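Local coordinates for protein gingipain R2 Pro-Domain (Porphyromonas gingivalis, PDB 4IEF) that probably keeps the arginine-specific cysteine protease gingipain R2 latent as its N-terminal propeptide until the enzyme matures, at residues A[16-19]-A[25-28]; A[33-38]-A[163-168]; A[40-45]-A[98-103]; A[48-53]-A[152-157]; A[131-136]-A[169-174]. All blocks are in the same frame, centred on the assembly; numbering follows the deposited sequence.

Contact 1. Residues A[16-19]-A[25-28]; sequences VRLL and MSKV
Leu-18 lays its CD1 methyl over the backbone of the facing strand, with CD1 3.8 Å from Lys-27 O. The same methyl lies 4.3 Å from Val-28 CG2 and 4.3 Å from Ser-26 CB, so one branch of the leucine covers three consecutive residues. The torsion explains this reach: with CG trans to the backbone N (chi1 177°), the isobutyl group leans over the neighbouring strand, although its CB starts out along the normal of the sheet. Leu-18 and Val-28 form an antiparallel non-hydrogen-bonded pair, their CA atoms 4.7 Å apart and their side chains on the same face. A branched residue at each position suits such a pair, because the methyls of both residues can meet above the paired backbones. One step on, Leu-19 N donates to Lys-27 O at 2.8 Å. Beside this bond Leu-19 CB meets Lys-27 CB at 4.2 Å, a contact of aliphatic stems, beyond which the lysine chain runs on extended. Val-28 uses its other branch for Val-16, with Val-28 CG1 4.3 Å from Val-16 CG1. The segment axes stand at 126°, well short of antiparallel, so the strands splay at this point. The contact belongs to the beta hairpin of strands 17-22 and 25-31. Its Val-28 and Ser-26 rest on Leu-73 of strand 69-74, the C-terminal residues Met-204, Asn-205 and Ala-208 cover Leu-18, and strand 162-176 pairs with 25-31 along the far edge.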
# COMPACT_ATOMS: atom_id res chain seq x y z
N VAL A 16 -5.46 -1.18 -23.84
CA VAL A 16 -5.80 -2.46 -23.21
C VAL A 16 -7.25 -2.33 -22.71
O VAL A 16 -7.53 -1.46 -21.87
CB VAL A 16 -4.80 -2.90 -22.10
CG1 VAL A 16 -5.26 -4.18 -21.40
CG2 VAL A 16 -3.41 -3.09 -22.69
N ARG A 17 -8.17 -3.13 -23.28
CA ARG A 17 -9.59 -3.07 -22.92
C ARG A 17 -10.25 -4.45 -22.83
O ARG A 17 -9.86 -5.38 -23.54
CB ARG A 17 -10.38 -2.17 -23.90
CG ARG A 17 -10.46 -2.64 -25.36
CD ARG A 17 -11.50 -1.81 -26.11
NE ARG A 17 -11.76 -2.31 -27.46
CZ ARG A 17 -11.41 -1.69 -28.58
NH1 ARG A 17 -10.75 -0.53 -28.53
NH2 ARG A 17 -11.69 -2.22 -29.77
N LEU A 18 -11.27 -4.55 -21.95
CA LEU A 18 -12.08 -5.74 -21.73
C LEU A 18 -13.15 -5.79 -22.83
O LEU A 18 -14.03 -4.94 -22.86
CB LEU A 18 -12.71 -5.71 -20.32
CG LEU A 18 -13.65 -6.85 -19.93
CD1 LEU A 18 -12.89 -8.10 -19.52
CD2 LEU A 18 -14.59 -6.42 -18.82
N LEU A 19 -13.03 -6.76 -23.76
CA LEU A 19 -13.98 -6.90 -24.87
C LEU A 19 -15.27 -7.57 -24.41
O LEU A 19 -16.35 -7.10 -24.76
CB LEU A 19 -13.37 -7.68 -26.06
CG LEU A 19 -12.22 -7.01 -26.83
CD1 LEU A 19 -11.75 -7.91 -27.95
CD2 LEU A 19 -12.64 -5.68 -27.44
N MET A 25 -15.62 -16.19 -17.35
CA MET A 25 -14.99 -16.09 -18.68
C MET A 25 -14.78 -14.62 -19.05
O MET A 25 -15.68 -13.80 -18.85
CB MET A 25 -15.85 -16.81 -19.73
CG MET A 25 -15.05 -17.34 -20.90
SD MET A 25 -14.71 -16.12 -22.20
CE MET A 25 -16.26 -16.16 -23.10
N SER A 26 -13.58 -14.29 -19.60
CA SER A 26 -13.20 -12.92 -19.96
C SER A 26 -12.42 -12.85 -21.26
O SER A 26 -11.53 -13.66 -21.51
CB SER A 26 -12.36 -12.28 -18.86
OG SER A 26 -13.12 -11.96 -17.70
N LYS A 27 -12.71 -11.82 -22.07
CA LYS A 27 -12.04 -11.56 -23.34
C LYS A 27 -11.29 -10.24 -23.20
O LYS A 27 -11.92 -9.19 -23.02
CB LYS A 27 -13.04 -11.54 -24.50
CG LYS A 27 -12.48 -12.07 -25.81
CD LYS A 27 -13.57 -12.16 -26.87
CE LYS A 27 -13.02 -12.22 -28.27
NZ LYS A 27 -14.09 -12.11 -29.29
N VAL A 28 -9.95 -10.30 -23.18
CA VAL A 28 -9.11 -9.12 -22.97
C VAL A 28 -8.29 -8.84 -24.24
O VAL A 28 -7.65 -9.73 -24.80
CB VAL A 28 -8.19 -9.25 -21.71
CG1 VAL A 28 -7.41 -7.96 -21.45
CG2 VAL A 28 -9.00 -9.64 -20.47

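Contact 2. Residues A[33-38]-A[163-168]; sequences DNLQFT and LRIYTE
An apolar layer between the two-stranded hairpin of the chain and its larger antiparallel sheet is formed here by Leu-35 and Phe-37 on one side and Leu-163 and Ile-165 on the other. Leu-35 pushes its CD2 methyl into the fork of Ile-165, 3.7 Å from Ile-165 CG2 and 3.9 Å from Ile-165 CD1. The leucine turns CG away from its own nitrogen (chi1 175°), which carries that branch across to the sheet. Its neighbour in the layer, Phe-37, points its ring end-on at strand 162-176, and Leu-163 comes to meet it from the opposite direction: Phe-37 CZ is 3.7 Å and CE2 3.8 Å from Leu-163 CD2, the methyl lying at a slant to the ring. Ile-165 CD1 sits more loosely at the ring edge, 4.5 Å from Phe-37 CZ. Gln-36 and Arg-164, which come between the inward residues of their segments, turn the other way, and Arg-164 forms a salt bridge with Glu-92. Phe-37 is not wholly sheltered, and Lys-93 makes a cation-pi contact with its ring. The CA atoms of Leu-35 and Ile-165 lie 9.1 Å apart, a span bridged by side chains alone. With nothing but carbon meeting carbon, the attraction carries little directionality; close fit and the exclusion of water must hold these layers together, which suits branched aliphatic and aromatic residues.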
# COMPACT_ATOMS: atom_id res chain seq x y z
N ASP A 33 1.28 0.16 -27.40
CA ASP A 33 1.20 1.60 -27.21
C ASP A 33 2.57 2.16 -26.85
O ASP A 33 3.23 1.66 -25.94
CB ASP A 33 0.15 1.95 -26.14
CG ASP A 33 -0.14 3.43 -26.04
OD1 ASP A 33 0.40 4.08 -25.13
OD2 ASP A 33 -0.91 3.94 -26.88
N ASN A 34 2.98 3.22 -27.58
CA ASN A 34 4.23 3.97 -27.42
C ASN A 34 5.48 3.06 -27.31
O ASN A 34 6.31 3.23 -26.41
CB ASN A 34 4.12 4.92 -26.20
CG ASN A 34 5.19 5.99 -26.12
OD1 ASN A 34 5.71 6.48 -27.12
ND2 ASN A 34 5.52 6.40 -24.91
N LEU A 35 5.63 2.09 -28.23
CA LEU A 35 6.80 1.22 -28.24
C LEU A 35 8.06 2.03 -28.60
O LEU A 35 8.11 2.66 -29.65
CB LEU A 35 6.64 0.02 -29.19
CG LEU A 35 7.89 -0.88 -29.36
CD1 LEU A 35 8.11 -1.77 -28.14
CD2 LEU A 35 7.78 -1.71 -30.62
N GLN A 36 9.05 2.04 -27.70
CA GLN A 36 10.31 2.76 -27.88
C GLN A 36 11.50 1.83 -27.64
O GLN A 36 11.36 0.82 -26.95
CB GLN A 36 10.41 3.99 -26.95
CG GLN A 36 9.19 4.92 -26.98
CD GLN A 36 9.50 6.38 -27.18
OE1 GLN A 36 9.14 7.22 -26.35
NE2 GLN A 36 10.06 6.73 -28.34
N PHE A 37 12.67 2.20 -28.18
CA PHE A 37 13.91 1.44 -28.02
C PHE A 37 15.00 2.38 -27.54
O PHE A 37 15.22 3.44 -28.14
CB PHE A 37 14.30 0.74 -29.33
CG PHE A 37 13.33 -0.32 -29.78
CD1 PHE A 37 12.31 -0.02 -30.69
CD2 PHE A 37 13.42 -1.62 -29.30
CE1 PHE A 37 11.40 -1.00 -31.10
CE2 PHE A 37 12.51 -2.60 -29.70
CZ PHE A 37 11.50 -2.28 -30.60
N THR A 38 15.66 2.03 -26.43
CA THR A 38 16.75 2.80 -25.83
C THR A 38 18.07 2.06 -26.11
O THR A 38 18.21 0.89 -25.75
CB THR A 38 16.48 3.01 -24.32
OG1 THR A 38 15.18 3.56 -24.15
CG2 THR A 38 17.52 3.91 -23.65
N LEU A 163 13.00 -9.59 -34.39
CA LEU A 163 12.06 -9.21 -33.35
C LEU A 163 10.66 -9.14 -33.93
O LEU A 163 10.43 -8.48 -34.95
CB LEU A 163 12.46 -7.86 -32.71
CG LEU A 163 11.51 -7.32 -31.62
CD1 LEU A 163 11.76 -7.99 -30.27
CD2 LEU A 163 11.65 -5.82 -31.49
N ARG A 164 9.72 -9.82 -33.28
CA ARG A 164 8.30 -9.83 -33.63
C ARG A 164 7.57 -8.89 -32.67
O ARG A 164 7.63 -9.08 -31.45
CB ARG A 164 7.72 -11.25 -33.59
CG ARG A 164 8.18 -12.10 -34.76
CD ARG A 164 7.66 -13.52 -34.66
NE ARG A 164 8.10 -14.33 -35.79
CZ ARG A 164 7.86 -15.63 -35.92
NH1 ARG A 164 7.18 -16.29 -34.99
NH2 ARG A 164 8.30 -16.29 -36.98
N ILE A 165 6.94 -7.85 -33.22
CA ILE A 165 6.19 -6.85 -32.46
C ILE A 165 4.70 -7.12 -32.64
O ILE A 165 4.16 -6.87 -33.71
CB ILE A 165 6.58 -5.39 -32.86
CG1 ILE A 165 8.09 -5.12 -32.63
CG2 ILE A 165 5.70 -4.36 -32.12
CD1 ILE A 165 8.72 -4.10 -33.58
N TYR A 166 4.05 -7.64 -31.59
CA TYR A 166 2.62 -7.92 -31.63
C TYR A 166 1.85 -6.63 -31.34
O TYR A 166 1.84 -6.14 -30.22
CB TYR A 166 2.24 -9.06 -30.67
CG TYR A 166 2.64 -10.42 -31.18
CD1 TYR A 166 3.95 -10.89 -31.03
CD2 TYR A 166 1.73 -11.25 -31.83
CE1 TYR A 166 4.34 -12.13 -31.53
CE2 TYR A 166 2.10 -12.50 -32.32
CZ TYR A 166 3.41 -12.94 -32.16
OH TYR A 166 3.79 -14.16 -32.66
N THR A 167 1.26 -6.05 -32.40
CA THR A 167 0.52 -4.79 -32.33
C THR A 167 -0.84 -5.01 -31.65
O THR A 167 -1.34 -4.08 -31.02
CB THR A 167 0.38 -4.16 -33.71
OG1 THR A 167 -0.26 -5.09 -34.59
CG2 THR A 167 1.71 -3.71 -34.28
N GLU A 168 -1.40 -6.23 -31.77
CA GLU A 168 -2.67 -6.60 -31.14
C GLU A 168 -2.68 -8.07 -30.73
O GLU A 168 -2.21 -8.93 -31.47
CB GLU A 168 -3.86 -6.30 -32.06
CG GLU A 168 -5.21 -6.43 -31.37
CD GLU A 168 -6.39 -6.34 -32.31
OE1 GLU A 168 -7.03 -5.26 -32.35
OE2 GLU A 168 -6.67 -7.33 -33.02

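Contact 3. Residues A[40-45]-A[98-103]; sequences VQTSKG and IAPSKG
Val-40 and Ala-99 point their CB atoms at each other, and the valine CG2 methyl makes the touch, 3.7 Å from Ala-99 CB. With CG1 opposite the carbonyl carbon (chi1 -66°), Val-40 CG2 stands between the backbone N and that carbon; CG1 packs on Val-49. Alanine suits the spot because a single methyl already fills the approach; Val-49 packs on it too. Two residues along, Thr-42 also faces the loop, but its CG2 comes no nearer than 4.4 Å to Pro-100 CD, a loose contact. The other branch of the threonine serves the turn instead: Thr-42 OG1 donates to Gly-45 O at 2.6 Å and also bonds to the hydroxyl of Tyr-118, so the polar and apolar arms divide the work. Gly-45 N in turn donates to Thr-42 O at 3.1 Å. Gly-45 has phi 101° and psi -158°, where a CB would run into the preceding carbonyl oxygen. In the loop 98-103, Ser-101 OG accepts from Gly-103 N at 3.1 Å, an ST turn that bends the chain as it leaves the contact, and Gly-103 also takes a positive phi. The whole is a beta hairpin of strands 36-42 and 45-51, closed by a type I turn from Thr-42 to Gly-45, with the irregular loop 98-103 lying against the side that carries Val-40 and Thr-42.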
# COMPACT_ATOMS: atom_id res chain seq x y z
N VAL A 40 21.76 0.96 -25.59
CA VAL A 40 22.65 0.73 -24.45
C VAL A 40 23.96 0.09 -24.93
O VAL A 40 23.98 -0.62 -25.94
CB VAL A 40 22.00 -0.09 -23.30
CG1 VAL A 40 20.85 0.66 -22.63
CG2 VAL A 40 21.54 -1.47 -23.76
N GLN A 41 25.03 0.31 -24.16
CA GLN A 41 26.37 -0.20 -24.40
C GLN A 41 26.49 -1.65 -23.95
O GLN A 41 26.26 -1.95 -22.78
CB GLN A 41 27.41 0.67 -23.66
CG GLN A 41 28.85 0.41 -24.10
CD GLN A 41 29.80 1.48 -23.64
OE1 GLN A 41 29.88 1.81 -22.45
NE2 GLN A 41 30.57 2.02 -24.57
N THR A 42 26.88 -2.54 -24.88
CA THR A 42 27.09 -3.94 -24.51
C THR A 42 28.37 -4.46 -25.17
O THR A 42 28.92 -3.80 -26.06
CB THR A 42 25.87 -4.84 -24.84
OG1 THR A 42 25.85 -5.18 -26.23
CG2 THR A 42 24.54 -4.26 -24.41
N SER A 43 28.82 -5.66 -24.76
CA SER A 43 30.00 -6.36 -25.30
C SER A 43 29.81 -6.70 -26.79
O SER A 43 30.80 -6.81 -27.51
CB SER A 43 30.27 -7.63 -24.51
OG SER A 43 29.14 -8.49 -24.50
N LYS A 44 28.55 -6.88 -27.24
CA LYS A 44 28.21 -7.19 -28.63
C LYS A 44 27.86 -5.91 -29.43
O LYS A 44 27.35 -6.00 -30.55
CB LYS A 44 27.04 -8.20 -28.68
CG LYS A 44 27.40 -9.60 -28.21
CD LYS A 44 26.19 -10.53 -28.27
CE LYS A 44 26.46 -11.88 -27.65
NZ LYS A 44 27.38 -12.72 -28.48
N GLY A 45 28.15 -4.75 -28.86
CA GLY A 45 27.88 -3.45 -29.46
C GLY A 45 26.64 -2.79 -28.88
O GLY A 45 26.23 -3.13 -27.77
N ILE A 98 18.64 -7.00 -29.30
CA ILE A 98 17.90 -6.72 -28.07
C ILE A 98 18.85 -6.94 -26.90
O ILE A 98 19.55 -7.96 -26.86
CB ILE A 98 16.59 -7.57 -27.95
CG1 ILE A 98 15.56 -7.20 -29.05
CG2 ILE A 98 15.96 -7.52 -26.53
CD1 ILE A 98 14.93 -5.76 -29.01
N ALA A 99 18.89 -5.97 -25.97
CA ALA A 99 19.74 -6.00 -24.78
C ALA A 99 19.38 -7.15 -23.83
O ALA A 99 18.19 -7.47 -23.69
CB ALA A 99 19.63 -4.67 -24.04
N PRO A 100 20.38 -7.79 -23.18
CA PRO A 100 20.06 -8.88 -22.25
C PRO A 100 19.62 -8.34 -20.89
O PRO A 100 20.05 -7.26 -20.47
CB PRO A 100 21.38 -9.65 -22.16
CG PRO A 100 22.42 -8.63 -22.39
CD PRO A 100 21.83 -7.53 -23.23
N SER A 101 18.74 -9.07 -20.21
CA SER A 101 18.24 -8.64 -18.91
C SER A 101 19.31 -8.70 -17.83
O SER A 101 20.13 -9.62 -17.82
CB SER A 101 17.03 -9.46 -18.50
OG SER A 101 16.48 -8.98 -17.28
N LYS A 102 19.30 -7.71 -16.94
CA LYS A 102 20.18 -7.62 -15.78
C LYS A 102 19.57 -8.42 -14.61
O LYS A 102 20.23 -8.63 -13.59
CB LYS A 102 20.40 -6.16 -15.36
CG LYS A 102 21.26 -5.35 -16.32
CD LYS A 102 21.52 -3.97 -15.76
CE LYS A 102 22.23 -3.10 -16.77
NZ LYS A 102 22.58 -1.77 -16.20
N GLY A 103 18.32 -8.85 -14.80
CA GLY A 103 17.56 -9.60 -13.81
C GLY A 103 17.09 -8.70 -12.69
O GLY A 103 17.01 -7.48 -12.85

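Contact 4. Residues A[48-53]-A[152-157]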
# COMPACT_ATOMS: atom_id res chain seq x y z
N GLN A 48 19.36 -2.74 -27.93
CA GLN A 48 18.14 -1.97 -27.67
C GLN A 48 17.35 -2.48 -26.48
O GLN A 48 17.10 -3.68 -26.36
CB GLN A 48 17.23 -1.96 -28.92
CG GLN A 48 17.87 -1.37 -30.19
CD GLN A 48 18.33 0.07 -30.03
OE1 GLN A 48 17.64 0.91 -29.46
NE2 GLN A 48 19.51 0.37 -30.55
N VAL A 49 16.96 -1.55 -25.59
CA VAL A 49 16.11 -1.84 -24.44
C VAL A 49 14.68 -1.42 -24.85
O VAL A 49 14.41 -0.23 -24.99
CB VAL A 49 16.57 -1.17 -23.10
CG1 VAL A 49 15.54 -1.40 -21.99
CG2 VAL A 49 17.93 -1.68 -22.67
N PRO A 50 13.78 -2.39 -25.11
CA PRO A 50 12.41 -2.01 -25.51
C PRO A 50 11.57 -1.54 -24.32
O PRO A 50 11.72 -2.06 -23.22
CB PRO A 50 11.84 -3.30 -26.12
CG PRO A 50 12.96 -4.32 -26.06
CD PRO A 50 13.92 -3.85 -25.04
N THR A 51 10.71 -0.53 -24.55
CA THR A 51 9.78 0.02 -23.56
C THR A 51 8.45 0.33 -24.23
O THR A 51 8.43 0.76 -25.37
CB THR A 51 10.33 1.29 -22.87
OG1 THR A 51 10.78 2.22 -23.84
CG2 THR A 51 11.41 0.99 -21.85
N PHE A 52 7.33 0.10 -23.51
CA PHE A 52 5.99 0.43 -23.97
C PHE A 52 5.12 0.74 -22.76
O PHE A 52 5.46 0.33 -21.64
CB PHE A 52 5.37 -0.67 -24.87
CG PHE A 52 5.14 -2.04 -24.28
CD1 PHE A 52 3.97 -2.33 -23.57
CD2 PHE A 52 6.04 -3.08 -24.51
CE1 PHE A 52 3.74 -3.61 -23.06
CE2 PHE A 52 5.80 -4.36 -23.99
CZ PHE A 52 4.66 -4.61 -23.26
N THR A 53 4.02 1.49 -22.97
CA THR A 53 3.08 1.88 -21.90
C THR A 53 2.60 0.63 -21.13
O THR A 53 2.11 -0.33 -21.74
CB THR A 53 1.91 2.69 -22.47
OG1 THR A 53 2.40 3.62 -23.43
CG2 THR A 53 1.14 3.43 -21.38
N ALA A 152 2.80 -11.08 -23.71
CA ALA A 152 4.21 -10.97 -24.09
C ALA A 152 4.25 -10.58 -25.59
O ALA A 152 4.32 -11.45 -26.46
CB ALA A 152 4.96 -12.27 -23.81
N PRO A 153 4.09 -9.27 -25.90
CA PRO A 153 3.99 -8.85 -27.31
C PRO A 153 5.33 -8.67 -28.03
O PRO A 153 5.35 -8.26 -29.19
CB PRO A 153 3.26 -7.52 -27.22
CG PRO A 153 3.70 -6.95 -25.92
CD PRO A 153 3.94 -8.10 -25.00
N LEU A 154 6.44 -8.97 -27.34
CA LEU A 154 7.76 -8.85 -27.93
C LEU A 154 8.45 -10.21 -27.88
O LEU A 154 8.80 -10.71 -26.81
CB LEU A 154 8.59 -7.74 -27.24
CG LEU A 154 8.02 -6.31 -27.31
CD1 LEU A 154 8.75 -5.39 -26.39
CD2 LEU A 154 8.05 -5.75 -28.73
N GLN A 155 8.57 -10.84 -29.06
CA GLN A 155 9.17 -12.16 -29.24
C GLN A 155 10.46 -11.98 -30.05
O GLN A 155 10.43 -11.37 -31.11
CB GLN A 155 8.19 -13.14 -29.90
CG GLN A 155 6.85 -13.31 -29.16
CD GLN A 155 6.93 -14.10 -27.87
OE1 GLN A 155 7.63 -15.12 -27.78
NE2 GLN A 155 6.16 -13.69 -26.87
N TYR A 156 11.59 -12.44 -29.51
CA TYR A 156 12.89 -12.22 -30.14
C TYR A 156 13.71 -13.48 -30.26
O TYR A 156 13.92 -14.20 -29.27
CB TYR A 156 13.66 -11.15 -29.34
CG TYR A 156 15.07 -10.84 -29.83
CD1 TYR A 156 15.27 -10.14 -31.02
CD2 TYR A 156 16.18 -11.16 -29.06
CE1 TYR A 156 16.56 -9.83 -31.45
CE2 TYR A 156 17.47 -10.85 -29.48
CZ TYR A 156 17.66 -10.18 -30.68
OH TYR A 156 18.93 -9.86 -31.09
N ASN A 157 14.17 -13.74 -31.49
CA ASN A 157 15.07 -14.83 -31.82
C ASN A 157 16.49 -14.25 -31.81
O ASN A 157 16.79 -13.40 -32.64
CB ASN A 157 14.70 -15.47 -33.17
CG ASN A 157 15.44 -16.76 -33.48
OD1 ASN A 157 16.66 -16.88 -33.32
ND2 ASN A 157 14.71 -17.75 -33.98
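The ring of Phe-52 has the CD1 methyl of Leu-154 at its edge, close to the ring plane and 3.9 Å from Phe-52 CE2, while Pro-153 approaches its far end at a slant, Pro-153 CG lying 3.7 Å from Phe-52 CZ and Pro-153 CD 4.0 Å from it. Ring and pyrrolidine approach head-on, whereas the leucine and the phenylalanine lie alongside one another, running opposite ways. For Phe-52, CG stands between the backbone N and the carbonyl carbon (chi1 62°), a tight setting that swings the ring toward the facing segment 152-157. Leu-154 CD1 is shared: besides the ring edge it meets Pro-50 CB at 3.7 Å, so one methyl touches both Pro-50, in strand 45-51, and Phe-52, just past its end. Prolines suit both segments here, offering rigid, compact hydrocarbon rings. The contact is part of the buried layer between the hairpin of strands 36-42 and 45-51 and the large antiparallel sheet, to which strand 144-157 contributes Pro-153 and Leu-154. Pro-153 is backed from strand 162-176 by Tyr-166 and Ile-169, and Met-32 packs on Phe-52. A second flat group, the amide of Gln-155, turns away from the layer. Its NE2 donates to Ala-152 O at 2.9 Å, with the oxygen in the plane of the amide but the donor lying 36° out of the carbonyl plane. NE2 is also bonded to Glu-131 O, and OE1 to Gly-130 N, which together fix the rotation of this buried group and satisfy both its ends.

Contact 5. Residues A[131-136]-A[169-174]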
# COMPACT_ATOMS: atom_id res chain seq x y z
N GLU A 131 5.77 -18.04 -25.48
CA GLU A 131 4.32 -17.82 -25.39
C GLU A 131 4.02 -16.32 -25.43
O GLU A 131 4.72 -15.54 -24.79
CB GLU A 131 3.73 -18.44 -24.10
CG GLU A 131 4.00 -19.91 -23.82
CD GLU A 131 3.65 -20.95 -24.86
OE1 GLU A 131 4.48 -21.85 -25.11
OE2 GLU A 131 2.51 -20.90 -25.39
N ILE A 132 2.98 -15.93 -26.17
CA ILE A 132 2.60 -14.52 -26.27
C ILE A 132 1.57 -14.17 -25.19
O ILE A 132 1.29 -12.99 -24.97
CB ILE A 132 2.14 -14.11 -27.71
CG1 ILE A 132 0.82 -14.77 -28.12
CG2 ILE A 132 3.25 -14.34 -28.74
CD1 ILE A 132 0.05 -14.00 -29.17
N ALA A 133 1.03 -15.20 -24.48
CA ALA A 133 0.06 -15.03 -23.39
C ALA A 133 0.17 -16.16 -22.36
O ALA A 133 0.21 -17.34 -22.72
CB ALA A 133 -1.35 -14.96 -23.94
N THR A 134 0.25 -15.78 -21.07
CA THR A 134 0.33 -16.72 -19.94
C THR A 134 -0.57 -16.28 -18.78
O THR A 134 -1.08 -15.15 -18.77
CB THR A 134 1.78 -16.86 -19.42
OG1 THR A 134 2.20 -15.62 -18.83
CG2 THR A 134 2.78 -17.37 -20.48
N LEU A 135 -0.75 -17.18 -17.80
CA LEU A 135 -1.48 -16.91 -16.57
C LEU A 135 -0.53 -17.06 -15.39
O LEU A 135 0.27 -18.00 -15.37
CB LEU A 135 -2.69 -17.84 -16.38
CG LEU A 135 -3.93 -17.59 -17.24
CD1 LEU A 135 -4.88 -18.75 -17.15
CD2 LEU A 135 -4.65 -16.31 -16.84
N SER A 136 -0.62 -16.14 -14.42
CA SER A 136 0.16 -16.24 -13.19
C SER A 136 -0.63 -17.13 -12.21
O SER A 136 -1.78 -17.47 -12.49
CB SER A 136 0.45 -14.86 -12.61
OG SER A 136 1.43 -14.19 -13.39
N ILE A 169 -3.19 -8.33 -29.51
CA ILE A 169 -3.37 -9.67 -28.93
C ILE A 169 -4.72 -9.68 -28.22
O ILE A 169 -4.93 -8.89 -27.30
CB ILE A 169 -2.23 -10.15 -27.97
CG1 ILE A 169 -0.81 -10.04 -28.60
CG2 ILE A 169 -2.51 -11.58 -27.46
CD1 ILE A 169 0.35 -10.07 -27.57
N VAL A 170 -5.61 -10.60 -28.61
CA VAL A 170 -6.90 -10.78 -27.95
C VAL A 170 -6.88 -12.18 -27.33
O VAL A 170 -6.67 -13.17 -28.04
CB VAL A 170 -8.14 -10.55 -28.84
CG1 VAL A 170 -9.43 -10.70 -28.04
CG2 VAL A 170 -8.09 -9.18 -29.51
N VAL A 171 -7.07 -12.25 -26.00
CA VAL A 171 -7.08 -13.52 -25.29
C VAL A 171 -8.45 -13.82 -24.68
O VAL A 171 -9.18 -12.90 -24.29
CB VAL A 171 -5.96 -13.64 -24.21
CG1 VAL A 171 -4.57 -13.57 -24.84
CG2 VAL A 171 -6.12 -12.61 -23.09
N ALA A 172 -8.77 -15.11 -24.57
CA ALA A 172 -9.96 -15.61 -23.91
C ALA A 172 -9.51 -16.39 -22.66
O ALA A 172 -8.77 -17.37 -22.77
CB ALA A 172 -10.76 -16.51 -24.85
N VAL A 173 -9.88 -15.89 -21.48
CA VAL A 173 -9.55 -16.53 -20.21
C VAL A 173 -10.83 -17.23 -19.74
O VAL A 173 -11.82 -16.58 -19.43
CB VAL A 173 -8.95 -15.56 -19.16
CG1 VAL A 173 -8.69 -16.27 -17.83
CG2 VAL A 173 -7.66 -14.92 -19.69
N SER A 174 -10.82 -18.57 -19.78
CA SER A 174 -11.97 -19.41 -19.45
C SER A 174 -11.58 -20.55 -18.52
O SER A 174 -10.40 -20.89 -18.41
CB SER A 174 -12.58 -19.98 -20.73
OG SER A 174 -11.61 -20.70 -21.48
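Ile-132 holds CG1 between its backbone N and carbonyl carbon (chi1 67°), which throws the CD1 methyl over towards Ile-169, while Val-171 turns CG1 trans to its carbonyl carbon (chi1 -63°) and so brings it to Ala-133. The setting is a curled antiparallel sheet: strands 133-141 and 162-176 both pair with strand 144-157, hence their shared heading, with the touching parts only 23° apart. Their backbones are not neighbours in the sheet; the CA atoms of Ala-133 and Val-171 stand 7.5 Å apart, and the distance between these two residues is spanned by their side chains. The shortest contact is Ala-133 CB to Val-171 CG1, 3.6 Å, where the small alanine lets the valine come near. Ile-132 CD1 reaches 3.9 Å from Ile-169 CG2 and 4.1 Å from Ile-169 CG1, the two isoleucines passing at an angle. Beta-branched residues suit the positions of Ile-169, Val-171 and Val-173, since their stiff, wide stems fit a strand and present methyls on one face. Phe-151 of strand 144-157 packs on Ile-169 and Val-171, and Val-85 of strand 79-93 covers Ile-132 and Ala-133. Thr-134, and Ser-136 after the last contact, turn away and both bond through their hydroxyls to the amide of Asn-150. Farthest along, the row ends with Leu-135 CD2 resting at 4.2 Å from Val-173 CG1.

How the contacts relate
Contacts 2 and 4 lie side by side, their centres about 6 Å apart, and together fasten the hairpin of strands 36-42 and 45-51 to the large sheet; contact 4 is fully buried, contact 2 partly open. Contact 3 lies at the hairpin's far end, its centre about 21 Å from the centre of the chain, and adds a polar turn to sparse packing. Contacts 1 and 5 meet within the large sheet, where Ser-26 O to Val-173 N and Val-28 O to Val-171 N, both 2.8 Å, probably join strands 25-31 and 162-176. Of the five, contact 1 alone has a backbone hydrogen bond between its own segments; the others meet through apolar side chains. Contacts 1 and 3 lie on opposite sides of the chain's centre.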